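Local coordinates for endonuclease 2 (Arabidopsis thaliana, PDB 4CXP), which cleaves RNA and single-stranded DNA, and double-stranded DNA less well, with three bound divalent metal ions, giving 5'-phosphate ends, at residues 8-21 against 247-259. Numbering follows the deposited sequence.
Sequences IICKIAQTRLDETA and LAQGGVRLAATLN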
ATOM      1  N   ILE A   8      -6.115   7.086  -2.805  1.00  8.83           N
ATOM      2  CA  ILE A   8      -6.595   6.350  -3.947  1.00  8.76           C
ATOM      3  C   ILE A   8      -7.022   4.942  -3.551  1.00  8.44           C
ATOM      4  O   ILE A   8      -8.102   4.474  -3.918  1.00  9.58           O
ATOM      5  CB  ILE A   8      -5.530   6.329  -5.075  1.00  9.39           C
ATOM      6  CG1 ILE A   8      -5.348   7.732  -5.683  1.00 10.77           C
ATOM      7  CG2 ILE A   8      -5.861   5.294  -6.133  1.00 10.37           C
ATOM      8  CD1 ILE A   8      -4.092   7.905  -6.500  1.00 12.68           C
ATOM      9  N   ILE A   9      -6.151   4.246  -2.822  1.00  8.47           N
ATOM     10  CA  ILE A   9      -6.440   2.887  -2.409  1.00  8.53           C
ATOM     11  C   ILE A   9      -7.715   2.831  -1.580  1.00  9.14           C
ATOM     12  O   ILE A   9      -8.574   1.982  -1.799  1.00 10.07           O
ATOM     13  CB  ILE A   9      -5.216   2.303  -1.669  1.00  8.56           C
ATOM     14  CG1 ILE A   9      -4.110   2.020  -2.698  1.00  8.72           C
ATOM     15  CG2 ILE A   9      -5.569   1.056  -0.873  1.00  8.78           C
ATOM     16  CD1 ILE A   9      -2.783   1.651  -2.096  1.00 10.20           C
ATOM     17  N   CYS A  10      -7.824   3.721  -0.604  1.00  9.30           N
ATOM     18  CA  CYS A  10      -8.978   3.700   0.271  0.50  9.34           C
ATOM     19  C   CYS A  10     -10.264   4.148  -0.426  1.00  9.81           C
ATOM     20  O   CYS A  10     -11.334   3.653  -0.090  1.00 11.67           O
ATOM     21  CB  CYS A  10      -8.702   4.505   1.537  0.50 10.24           C
ATOM     22  SG  CYS A  10      -7.659   3.570   2.678  0.50 12.24           S
ATOM     23  N   LYS A  11     -10.181   5.064  -1.392  1.00 10.07           N
ATOM     24  CA  LYS A  11     -11.359   5.468  -2.170  0.50 11.06           C
ATOM     25  C   LYS A  11     -11.867   4.304  -3.012  1.00 11.50           C
ATOM     26  O   LYS A  11     -13.062   4.023  -3.051  1.00 14.33           O
ATOM     27  CB  LYS A  11     -11.045   6.676  -3.049  0.50 11.35           C
ATOM     28  CG  LYS A  11     -10.980   7.985  -2.284  0.50 11.83           C
ATOM     29  CD  LYS A  11     -10.427   9.106  -3.144  0.50 13.89           C
ATOM     30  CE  LYS A  11     -10.493  10.448  -2.444  0.50 16.47           C
ATOM     31  NZ  LYS A  11     -11.851  11.035  -2.540  0.50 18.24           N
ATOM     32  N   ILE A  12     -10.952   3.599  -3.668  1.00 10.47           N
ATOM     33  CA  ILE A  12     -11.333   2.418  -4.438  1.00 10.75           C
ATOM     34  C   ILE A  12     -11.969   1.393  -3.488  1.00 10.54           C
ATOM     35  O   ILE A  12     -13.032   0.831  -3.761  1.00 13.08           O
ATOM     36  CB  ILE A  12     -10.127   1.819  -5.185  1.00 11.13           C
ATOM     37  CG1 ILE A  12      -9.683   2.766  -6.297  1.00 12.10           C
ATOM     38  CG2 ILE A  12     -10.475   0.449  -5.740  1.00 11.89           C
ATOM     39  CD1 ILE A  12      -8.387   2.367  -6.951  1.00 13.64           C
ATOM     40  N   ALA A  13     -11.309   1.139  -2.366  1.00  9.56           N
ATOM     41  CA  ALA A  13     -11.790   0.114  -1.472  1.00  9.73           C
ATOM     42  C   ALA A  13     -13.178   0.416  -0.947  1.00  9.94           C
ATOM     43  O   ALA A  13     -14.048  -0.461  -0.912  1.00 10.27           O
ATOM     44  CB  ALA A  13     -10.843  -0.074  -0.308  1.00  9.96           C
ATOM     45  N   GLN A  14     -13.416   1.653  -0.521  1.00 11.09           N
ATOM     46  CA  GLN A  14     -14.673   1.912   0.169  1.00 11.37           C
ATOM     47  C   GLN A  14     -15.858   1.737  -0.781  1.00 11.45           C
ATOM     48  O   GLN A  14     -16.913   1.279  -0.375  1.00 12.57           O
ATOM     49  CB  GLN A  14     -14.684   3.268   0.874  1.00 13.05           C
ATOM     50  CG  GLN A  14     -15.908   3.449   1.775  1.00 13.37           C
ATOM     51  CD  GLN A  14     -15.804   4.630   2.725  1.00 13.86           C
ATOM     52  OE1 GLN A  14     -14.988   5.535   2.523  1.00 14.25           O
ATOM     53  NE2 GLN A  14     -16.583   4.607   3.801  1.00 15.66           N
ATOM     54  N   THR A  15     -15.667   2.031  -2.057  1.00 11.37           N
ATOM     55  CA  THR A  15     -16.725   1.855  -3.041  1.00 12.97           C
ATOM     56  C   THR A  15     -16.968   0.399  -3.448  1.00 13.09           C
ATOM     57  O   THR A  15     -17.966   0.118  -4.089  1.00 17.18           O
ATOM     58  CB  THR A  15     -16.528   2.740  -4.291  1.00 15.40           C
ATOM     59  OG1 THR A  15     -15.354   2.332  -4.985  1.00 19.54           O
ATOM     60  CG2 THR A  15     -16.440   4.199  -3.906  1.00 20.42           C
ATOM     61  N   ARG A  16     -16.096  -0.511  -3.032  1.00 10.60           N
ATOM     62  CA  ARG A  16     -16.205  -1.942  -3.322  1.00 10.37           C
ATOM     63  C   ARG A  16     -16.661  -2.743  -2.104  1.00 10.54           C
ATOM     64  O   ARG A  16     -16.689  -3.965  -2.146  1.00 12.07           O
ATOM     65  CB  ARG A  16     -14.881  -2.480  -3.844  1.00 10.69           C
ATOM     66  CG  ARG A  16     -14.495  -1.911  -5.189  1.00 11.29           C
ATOM     67  CD  ARG A  16     -13.174  -2.491  -5.662  1.00 12.29           C
ATOM     68  NE  ARG A  16     -13.280  -3.900  -6.015  1.00 11.90           N
ATOM     69  CZ  ARG A  16     -13.779  -4.339  -7.154  1.00 13.32           C
ATOM     70  NH1 ARG A  16     -14.180  -3.493  -8.100  1.00 14.14           N
ATOM     71  NH2 ARG A  16     -13.847  -5.635  -7.355  1.00 14.47           N
ATOM     72  N   LEU A  17     -17.049  -2.087  -1.022  1.00 10.32           N
ATOM     73  CA  LEU A  17     -17.513  -2.798   0.156  1.00 10.33           C
ATOM     74  C   LEU A  17     -18.921  -3.326  -0.067  1.00 10.74           C
ATOM     75  O   LEU A  17     -19.767  -2.670  -0.681  1.00 12.73           O
ATOM     76  CB  LEU A  17     -17.498  -1.874   1.365  1.00 10.44           C
ATOM     77  CG  LEU A  17     -16.123  -1.352   1.774  1.00 11.14           C
ATOM     78  CD1 LEU A  17     -16.251  -0.467   2.992  1.00 12.50           C
ATOM     79  CD2 LEU A  17     -15.138  -2.481   2.004  1.00 11.96           C
ATOM     80  N   ASP A  18     -19.175  -4.498   0.488  1.00 10.77           N
ATOM     81  CA  ASP A  18     -20.518  -5.039   0.573  1.00 11.30           C
ATOM     82  C   ASP A  18     -21.259  -4.380   1.723  1.00 11.90           C
ATOM     83  O   ASP A  18     -20.693  -3.592   2.478  1.00 12.59           O
ATOM     84  CB  ASP A  18     -20.512  -6.561   0.600  1.00 13.12           C
ATOM     85  CG  ASP A  18     -19.891  -7.162   1.829  0.70 12.55           C
ATOM     86  OD1 ASP A  18     -19.856  -6.510   2.877  0.70 13.04           O
ATOM     87  OD2 ASP A  18     -19.423  -8.334   1.742  0.70 15.88           O
ATOM     88  N   GLU A  19     -22.551  -4.645   1.834  1.00 13.01           N
ATOM     89  CA  GLU A  19     -23.348  -3.900   2.788  1.00 13.98           C
ATOM     90  C   GLU A  19     -22.869  -4.095   4.231  1.00 13.50           C
ATOM     91  O   GLU A  19     -22.795  -3.128   4.990  1.00 13.95           O
ATOM     92  CB  GLU A  19     -24.826  -4.194   2.609  1.00 14.40           C
ATOM     93  CG  GLU A  19     -25.730  -3.296   3.448  1.00 14.53           C
ATOM     94  CD  GLU A  19     -25.850  -1.832   3.008  1.00 14.76           C
ATOM     95  OE1 GLU A  19     -25.170  -1.360   2.094  1.00 16.98           O
ATOM     96  OE2 GLU A  19     -26.687  -1.135   3.607  1.00 15.30           O
ATOM     97  N   THR A  20     -22.527  -5.322   4.618  1.00 13.92           N
ATOM     98  CA  THR A  20     -22.077  -5.548   5.990  1.00 14.86           C
ATOM     99  C   THR A  20     -20.766  -4.831   6.303  1.00 12.84           C
ATOM    100  O   THR A  20     -20.594  -4.280   7.386  1.00 13.32           O
ATOM    101  CB  THR A  20     -22.007  -7.043   6.367  1.00 18.39           C
ATOM    102  OG1 THR A  20     -21.256  -7.780   5.422  1.00 21.46           O
ATOM    103  CG2 THR A  20     -23.385  -7.618   6.391  1.00 21.00           C
ATOM    104  N   ALA A  21     -19.837  -4.827   5.355  1.00 11.51           N
ATOM    105  CA  ALA A  21     -18.580  -4.127   5.565  1.00 11.32           C
ATOM    106  C   ALA A  21     -18.793  -2.616   5.531  1.00 10.96           C
ATOM    107  O   ALA A  21     -18.174  -1.889   6.290  1.00 12.05           O
ATOM    108  CB  ALA A  21     -17.542  -4.553   4.553  1.00 11.83           C
ATOM    109  N   LEU A 247      -1.781   0.279  -7.040  1.00  6.92           N
ATOM    110  CA  LEU A 247      -2.853   1.024  -6.407  1.00  7.17           C
ATOM    111  C   LEU A 247      -4.196   0.311  -6.573  1.00  7.20           C
ATOM    112  O   LEU A 247      -4.980   0.202  -5.633  1.00  8.22           O
ATOM    113  CB  LEU A 247      -2.922   2.445  -6.955  1.00  7.68           C
ATOM    114  CG  LEU A 247      -1.714   3.340  -6.688  1.00  8.21           C
ATOM    115  CD1 LEU A 247      -1.855   4.653  -7.449  1.00  9.54           C
ATOM    116  CD2 LEU A 247      -1.490   3.597  -5.211  1.00  9.39           C
ATOM    117  N   ALA A 248      -4.461  -0.173  -7.781  1.00  7.35           N
ATOM    118  CA  ALA A 248      -5.701  -0.896  -8.049  1.00  7.49           C
ATOM    119  C   ALA A 248      -5.751  -2.193  -7.237  1.00  7.13           C
ATOM    120  O   ALA A 248      -6.772  -2.510  -6.639  1.00  7.54           O
ATOM    121  CB  ALA A 248      -5.828  -1.167  -9.519  1.00  7.93           C
ATOM    122  N   GLN A 249      -4.653  -2.947  -7.220  1.00  7.21           N
ATOM    123  CA  GLN A 249      -4.585  -4.157  -6.424  1.00  7.14           C
ATOM    124  C   GLN A 249      -4.837  -3.841  -4.953  1.00  7.50           C
ATOM    125  O   GLN A 249      -5.584  -4.552  -4.275  1.00  7.97           O
ATOM    126  CB  GLN A 249      -3.228  -4.829  -6.583  1.00  7.40           C
ATOM    127  CG  GLN A 249      -3.073  -5.616  -7.859  1.00  7.50           C
ATOM    128  CD  GLN A 249      -1.678  -6.174  -8.040  1.00  7.29           C
ATOM    129  OE1 GLN A 249      -0.694  -5.472  -7.844  1.00  7.76           O
ATOM    130  NE2 GLN A 249      -1.580  -7.429  -8.420  1.00  8.56           N
ATOM    131  N   GLY A 250      -4.193  -2.801  -4.443  1.00  7.59           N
ATOM    132  CA  GLY A 250      -4.380  -2.449  -3.053  1.00  7.72           C
ATOM    133  C   GLY A 250      -5.834  -2.147  -2.719  1.00  7.59           C
ATOM    134  O   GLY A 250      -6.339  -2.588  -1.695  1.00  8.52           O
ATOM    135  N   GLY A 251      -6.492  -1.357  -3.559  1.00  7.75           N
ATOM    136  CA  GLY A 251      -7.874  -1.021  -3.315  1.00  8.09           C
ATOM    137  C   GLY A 251      -8.800  -2.223  -3.380  1.00  7.72           C
ATOM    138  O   GLY A 251      -9.687  -2.401  -2.549  1.00  8.47           O
ATOM    139  N   VAL A 252      -8.603  -3.048  -4.410  1.00  7.39           N
ATOM    140  CA  VAL A 252      -9.401  -4.244  -4.593  1.00  7.92           C
ATOM    141  C   VAL A 252      -9.210  -5.194  -3.407  1.00  7.90           C
ATOM    142  O   VAL A 252     -10.180  -5.765  -2.896  1.00  8.33           O
ATOM    143  CB  VAL A 252      -9.050  -4.902  -5.942  1.00  8.31           C
ATOM    144  CG1 VAL A 252      -9.564  -6.321  -6.010  1.00  9.10           C
ATOM    145  CG2 VAL A 252      -9.591  -4.087  -7.101  1.00  8.50           C
ATOM    146  N   ARG A 253      -7.968  -5.380  -2.976  1.00  7.80           N
ATOM    147  CA  ARG A 253      -7.675  -6.313  -1.909  1.00  7.86           C
ATOM    148  C   ARG A 253      -8.098  -5.784  -0.550  1.00  7.89           C
ATOM    149  O   ARG A 253      -8.533  -6.570   0.291  1.00  8.79           O
ATOM    150  CB  ARG A 253      -6.200  -6.696  -1.956  1.00  8.21           C
ATOM    151  CG  ARG A 253      -5.929  -7.601  -3.138  1.00  8.42           C
ATOM    152  CD  ARG A 253      -4.482  -7.653  -3.503  1.00  7.93           C
ATOM    153  NE  ARG A 253      -4.212  -8.739  -4.433  1.00  7.81           N
ATOM    154  CZ  ARG A 253      -3.040  -8.934  -5.009  1.00  7.65           C
ATOM    155  NH1 ARG A 253      -2.093  -8.021  -4.908  1.00  7.93           N
ATOM    156  NH2 ARG A 253      -2.814 -10.023  -5.728  1.00  8.54           N
ATOM    157  N   LEU A 254      -7.994  -4.482  -0.311  1.00  7.78           N
ATOM    158  CA  LEU A 254      -8.505  -3.938   0.926  1.00  7.88           C
ATOM    159  C   LEU A 254     -10.001  -4.200   1.032  1.00  8.06           C
ATOM    160  O   LEU A 254     -10.486  -4.683   2.066  1.00  8.63           O
ATOM    161  CB  LEU A 254      -8.182  -2.458   1.050  1.00  8.10           C
ATOM    162  CG  LEU A 254      -8.732  -1.772   2.302  1.00  8.74           C
ATOM    163  CD1 LEU A 254      -8.330  -2.469   3.590  1.00  9.19           C
ATOM    164  CD2 LEU A 254      -8.292  -0.318   2.311  1.00  9.66           C
ATOM    165  N   ALA A 255     -10.755  -3.922  -0.035  1.00  7.91           N
ATOM    166  CA  ALA A 255     -12.189  -4.174   0.013  1.00  8.73           C
ATOM    167  C   ALA A 255     -12.489  -5.655   0.188  1.00  8.78           C
ATOM    168  O   ALA A 255     -13.375  -6.020   0.969  1.00  9.41           O
ATOM    169  CB  ALA A 255     -12.872  -3.656  -1.223  1.00  8.96           C
ATOM    170  N   ALA A 256     -11.802  -6.528  -0.551  1.00  8.89           N
ATOM    171  CA  ALA A 256     -12.098  -7.941  -0.459  1.00  9.61           C
ATOM    172  C   ALA A 256     -11.830  -8.473   0.945  1.00  9.57           C
ATOM    173  O   ALA A 256     -12.561  -9.326   1.455  1.00 10.20           O
ATOM    174  CB  ALA A 256     -11.305  -8.714  -1.481  1.00 10.92           C
ATOM    175  N   THR A 257     -10.763  -7.981   1.557  1.00  9.11           N
ATOM    176  CA  THR A 257     -10.397  -8.385   2.905  1.00  9.36           C
ATOM    177  C   THR A 257     -11.426  -7.888   3.927  1.00  9.37           C
ATOM    178  O   THR A 257     -11.878  -8.666   4.769  1.00 10.61           O
ATOM    179  CB  THR A 257      -8.971  -7.924   3.225  1.00 10.51           C
ATOM    180  OG1 THR A 257      -8.072  -8.475   2.264  1.00 11.76           O
ATOM    181  CG2 THR A 257      -8.560  -8.344   4.597  1.00 12.67           C
ATOM    182  N   LEU A 258     -11.804  -6.618   3.856  1.00  9.05           N
ATOM    183  CA  LEU A 258     -12.830  -6.101   4.750  1.00  9.79           C
ATOM    184  C   LEU A 258     -14.160  -6.827   4.551  1.00  9.95           C
ATOM    185  O   LEU A 258     -14.872  -7.111   5.518  1.00 10.92           O
ATOM    186  CB  LEU A 258     -13.013  -4.597   4.588  1.00  9.64           C
ATOM    187  CG  LEU A 258     -11.786  -3.739   4.963  1.00 10.19           C
ATOM    188  CD1 LEU A 258     -12.066  -2.272   4.708  1.00 11.36           C
ATOM    189  CD2 LEU A 258     -11.349  -3.948   6.403  1.00 11.94           C
ATOM    190  N   ASN A 259     -14.502  -7.143   3.306  1.00  9.77           N
ATOM    191  CA  ASN A 259     -15.728  -7.881   3.059  1.00 10.62           C
ATOM    192  C   ASN A 259     -15.706  -9.254   3.727  1.00 11.31           C
ATOM    193  O   ASN A 259     -16.687  -9.681   4.327  1.00 12.77           O
ATOM    194  CB  ASN A 259     -15.994  -8.013   1.559  1.00 10.46           C
ATOM    195  CG  ASN A 259     -16.463  -6.710   0.937  1.00 10.57           C
ATOM    196  OD1 ASN A 259     -16.877  -5.787   1.626  1.00 11.63           O
ATOM    197  ND2 ASN A 259     -16.402  -6.632  -0.376  1.00 11.45           N
TER
HETATM  198  O   HOH W   1     -12.639  -5.896  -4.115  1.00 11.76           O
HETATM  199  O   HOH W   2     -18.752  -7.855   4.906  1.00 19.79           O
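D18 OD1 is held by two donors, A21 N at 3.0 Å and a water that also donates to N259 O. D18 is thus the N-cap of helix 19-28 in this S1/P1 nuclease, a mainly helical fold. The D18 carboxylate and the N259 amide stack with their planes 19° apart. N259 reaches the turn between helices 3-15 and 19-28 with both ends of its amide. D18 N gives a nearly straight bond to N259 OD1, 2.9 Å long, from above the carbonyl plane. N259 ND2 donates to R16 O at 3.2 Å. CG of N259 lies beside its own backbone N (chi1 -74°), and this rotation brings the amide to the turn. With an alanine in place of N259, D18 N and R16 O would probably lose these partners, and a gap would open beside A21 CB. The axes of helix segments 8-15 and 247-259 cross at -42° and come within 7.4 Å of each other. G251 lies at the close point, its CA 3.4 Å from I9 O. I12 CG2 packs directly on G251 CA. A13 CB rests against G251 O and L254 CD2, while L247 CD2 meets I9 CD1. R16 also forms a salt bridge with E197. V252 CG2 sits over one face of its guanidinium, and a water at the edge links R16 NE (2.8 Å) to V252 O.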